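Local coordinates for hypothetical protein BT_3535 (Bacteroides thetaiotaomicron VPI-5482, PDB 3KNY) that is of unknown function but is a two-domain protein from a gut bacterium, probably a lipoprotein carried on the cell envelope, at residues A[43-48]-A[78-83]. Sequence-based numbering, arbitrary orientation.
Sequences YELWRT and NICERI
The thiol of C80 fits between L45 and T48, which lie one turn apart on the facing helix. SG is 3.6 Å from T48 CG2 and 3.8 Å from L45 CD2. It also lies 3.5 Å from the carbonyl oxygen of L45. T48 turns its methyl, not its hydroxyl, to the neighbour: CG2 is anti to the backbone N, while OG1 turns back to a weak bond with E44 O in its own helix. One turn beyond C80, the CG2 and CD1 methyls of I83 both sit 4.0 Å from T48 CG2. The T48 methyl is thus shared by C80 and I83. This strip is close-fitting, and C80 and I83 are its buried side. The outer faces are polar. On the first helix, exposed E44 and R47 form a salt bridge, R47 NE to E44 OE2 2.7 Å. On the second, partly exposed R82 donates from NE to N78 OD1. M49 extends the apolar strip by touching C80 and I79. Segments 43-48 and 78-83, on helices 40-49 and 66-84, cross at 50° with axes 9.7 Å apart. This is a small, mostly apolar helix-helix packing (203 Å² buried) within the BT_3535-like family region.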
ATOM      1  N   TYR A  43      14.712  -0.685  12.879  1.00 36.59           N
ATOM      2  CA  TYR A  43      13.474  -1.094  13.549  1.00 35.23           C
ATOM      3  C   TYR A  43      12.752   0.102  14.151  1.00 34.46           C
ATOM      4  O   TYR A  43      11.523   0.194  14.102  1.00 34.48           O
ATOM      5  CB  TYR A  43      13.773  -2.122  14.634  1.00 34.61           C
ATOM      6  CG  TYR A  43      12.547  -2.806  15.200  1.00 32.67           C
ATOM      7  CD1 TYR A  43      12.066  -3.990  14.628  1.00 34.14           C
ATOM      8  CD2 TYR A  43      11.873  -2.290  16.312  1.00 26.26           C
ATOM      9  CE1 TYR A  43      10.950  -4.645  15.140  1.00 29.21           C
ATOM     10  CE2 TYR A  43      10.749  -2.939  16.828  1.00 27.34           C
ATOM     11  CZ  TYR A  43      10.301  -4.118  16.234  1.00 28.38           C
ATOM     12  OH  TYR A  43       9.197  -4.776  16.719  1.00 33.10           O
ATOM     13  N   GLU A  44      13.523   1.033  14.690  1.00 35.23           N
ATOM     14  CA  GLU A  44      12.945   2.208  15.325  1.00 37.21           C
ATOM     15  C   GLU A  44      12.240   3.111  14.317  1.00 36.41           C
ATOM     16  O   GLU A  44      11.228   3.717  14.642  1.00 39.15           O
ATOM     17  CB  GLU A  44      14.009   3.004  16.087  1.00 38.31           C
ATOM     18  CG  GLU A  44      13.528   3.473  17.447  1.00 42.12           C
ATOM     19  CD  GLU A  44      13.085   2.312  18.310  1.00 41.94           C
ATOM     20  OE1 GLU A  44      13.754   1.260  18.255  1.00 40.96           O
ATOM     21  OE2 GLU A  44      12.061   2.438  19.016  1.00 39.89           O
ATOM     22  N   LEU A  45      12.771   3.205  13.102  1.00 33.45           N
ATOM     23  CA  LEU A  45      12.130   4.002  12.077  1.00 31.82           C
ATOM     24  C   LEU A  45      10.785   3.327  11.692  1.00 32.28           C
ATOM     25  O   LEU A  45       9.716   3.955  11.679  1.00 29.61           O
ATOM     26  CB  LEU A  45      13.069   4.187  10.879  1.00 31.16           C
ATOM     27  CG  LEU A  45      14.320   5.038  11.133  1.00 24.84           C
ATOM     28  CD1 LEU A  45      15.201   5.070   9.909  1.00 19.35           C
ATOM     29  CD2 LEU A  45      13.971   6.453  11.576  1.00 15.96           C
ATOM     30  N   TRP A  46      10.829   2.031  11.444  1.00 32.07           N
ATOM     31  CA  TRP A  46       9.597   1.297  11.215  1.00 32.82           C
ATOM     32  C   TRP A  46       8.568   1.493  12.336  1.00 34.06           C
ATOM     33  O   TRP A  46       7.387   1.703  12.061  1.00 34.02           O
ATOM     34  CB  TRP A  46       9.890  -0.177  10.990  1.00 32.11           C
ATOM     35  CG  TRP A  46      10.618  -0.392   9.700  1.00 34.65           C
ATOM     36  CD1 TRP A  46      11.867  -0.906   9.540  1.00 34.78           C
ATOM     37  CD2 TRP A  46      10.162  -0.034   8.393  1.00 37.03           C
ATOM     38  NE1 TRP A  46      12.211  -0.914   8.213  1.00 33.97           N
ATOM     39  CE2 TRP A  46      11.185  -0.384   7.484  1.00 36.03           C
ATOM     40  CE3 TRP A  46       8.988   0.547   7.899  1.00 33.98           C
ATOM     41  CZ2 TRP A  46      11.066  -0.189   6.103  1.00 40.05           C
ATOM     42  CZ3 TRP A  46       8.871   0.748   6.526  1.00 32.47           C
ATOM     43  CH2 TRP A  46       9.901   0.377   5.643  1.00 32.85           C
ATOM     44  N   ARG A  47       8.994   1.438  13.594  1.00 34.97           N
ATOM     45  CA  ARG A  47       8.055   1.722  14.678  1.00 34.74           C
ATOM     46  C   ARG A  47       7.385   3.088  14.465  1.00 32.67           C
ATOM     47  O   ARG A  47       6.168   3.192  14.593  1.00 31.29           O
ATOM     48  CB  ARG A  47       8.719   1.682  16.064  1.00 35.35           C
ATOM     49  CG  ARG A  47       7.702   1.910  17.215  1.00 40.27           C
ATOM     50  CD  ARG A  47       8.344   2.381  18.505  1.00 45.34           C
ATOM     51  NE  ARG A  47       9.491   1.551  18.824  1.00 51.35           N
ATOM     52  CZ  ARG A  47       9.415   0.303  19.275  1.00 56.34           C
ATOM     53  NH1 ARG A  47       8.230  -0.279  19.479  1.00 58.89           N
ATOM     54  NH2 ARG A  47      10.534  -0.370  19.523  1.00 57.38           N
ATOM     55  N   THR A  48       8.175   4.122  14.162  1.00 32.10           N
ATOM     56  CA  THR A  48       7.626   5.472  13.908  1.00 33.84           C
ATOM     57  C   THR A  48       6.634   5.455  12.730  1.00 34.74           C
ATOM     58  O   THR A  48       5.550   6.039  12.766  1.00 34.29           O
ATOM     59  CB  THR A  48       8.750   6.487  13.573  1.00 33.17           C
ATOM     60  OG1 THR A  48       9.551   6.712  14.732  1.00 29.94           O
ATOM     61  CG2 THR A  48       8.165   7.834  13.060  1.00 29.22           C
ATOM     62  N   ASN A  78      13.286  10.277   5.964  1.00 36.91           N
ATOM     63  CA  ASN A  78      12.668  11.531   5.595  1.00 36.71           C
ATOM     64  C   ASN A  78      11.211  11.580   6.066  1.00 36.78           C
ATOM     65  O   ASN A  78      10.783  12.567   6.664  1.00 38.06           O
ATOM     66  CB  ASN A  78      12.811  11.691   4.074  1.00 36.84           C
ATOM     67  CG  ASN A  78      11.810  12.626   3.478  1.00 45.68           C
ATOM     68  OD1 ASN A  78      11.900  13.842   3.683  1.00 49.62           O
ATOM     69  ND2 ASN A  78      10.839  12.070   2.707  1.00 38.05           N
ATOM     70  N   ILE A  79      10.458  10.509   5.824  1.00 35.56           N
ATOM     71  CA  ILE A  79       9.053  10.466   6.244  1.00 36.66           C
ATOM     72  C   ILE A  79       8.933  10.555   7.779  1.00 37.10           C
ATOM     73  O   ILE A  79       8.100  11.299   8.298  1.00 35.49           O
ATOM     74  CB  ILE A  79       8.309   9.193   5.689  1.00 36.32           C
ATOM     75  CG1 ILE A  79       8.224   9.263   4.158  1.00 35.82           C
ATOM     76  CG2 ILE A  79       6.909   9.078   6.286  1.00 30.68           C
ATOM     77  CD1 ILE A  79       7.978   7.937   3.460  1.00 25.75           C
ATOM     78  N   CYS A  80       9.782   9.810   8.491  1.00 37.75           N
ATOM     79  CA  CYS A  80       9.791   9.827   9.957  1.00 37.72           C
ATOM     80  C   CYS A  80      10.054  11.220  10.499  1.00 38.41           C
ATOM     81  O   CYS A  80       9.456  11.647  11.487  1.00 37.63           O
ATOM     82  CB  CYS A  80      10.866   8.892  10.483  1.00 37.94           C
ATOM     83  SG  CYS A  80      10.444   7.145  10.423  1.00 39.46           S
ATOM     84  N   GLU A  81      10.968  11.927   9.853  1.00 39.71           N
ATOM     85  CA  GLU A  81      11.232  13.297  10.226  1.00 42.93           C
ATOM     86  C   GLU A  81       9.974  14.149  10.160  1.00 42.68           C
ATOM     87  O   GLU A  81       9.750  14.994  11.028  1.00 41.08           O
ATOM     88  CB  GLU A  81      12.321  13.895   9.341  1.00 45.29           C
ATOM     89  CG  GLU A  81      12.617  15.368   9.650  1.00 52.74           C
ATOM     90  CD  GLU A  81      14.078  15.721   9.489  1.00 63.00           C
ATOM     91  OE1 GLU A  81      14.862  14.844   9.050  1.00 67.69           O
ATOM     92  OE2 GLU A  81      14.444  16.875   9.825  1.00 71.78           O
ATOM     93  N   ARG A  82       9.153  13.923   9.140  1.00 43.57           N
ATOM     94  CA  ARG A  82       7.903  14.665   9.007  1.00 45.03           C
ATOM     95  C   ARG A  82       6.870  14.223  10.016  1.00 43.79           C
ATOM     96  O   ARG A  82       6.094  15.045  10.498  1.00 45.08           O
ATOM     97  CB  ARG A  82       7.360  14.524   7.599  1.00 47.90           C
ATOM     98  CG  ARG A  82       8.296  15.144   6.612  1.00 50.76           C
ATOM     99  CD  ARG A  82       8.267  14.472   5.275  1.00 55.26           C
ATOM    100  NE  ARG A  82       9.137  15.229   4.390  1.00 58.49           N
ATOM    101  CZ  ARG A  82       8.791  16.371   3.802  1.00 56.88           C
ATOM    102  NH1 ARG A  82       7.581  16.891   3.970  1.00 56.28           N
ATOM    103  NH2 ARG A  82       9.661  16.995   3.030  1.00 59.30           N
ATOM    104  N   ILE A  83       6.859  12.931  10.335  1.00 43.03           N
ATOM    105  CA  ILE A  83       5.968  12.413  11.373  1.00 41.31           C
ATOM    106  C   ILE A  83       6.396  13.064  12.668  1.00 41.14           C
ATOM    107  O   ILE A  83       5.569  13.629  13.355  1.00 41.33           O
ATOM    108  CB  ILE A  83       5.995  10.862  11.500  1.00 41.00           C
ATOM    109  CG1 ILE A  83       5.505  10.218  10.192  1.00 37.57           C
ATOM    110  CG2 ILE A  83       5.126  10.414  12.661  1.00 31.16           C
ATOM    111  CD1 ILE A  83       5.494   8.679  10.169  1.00 31.34           C
TER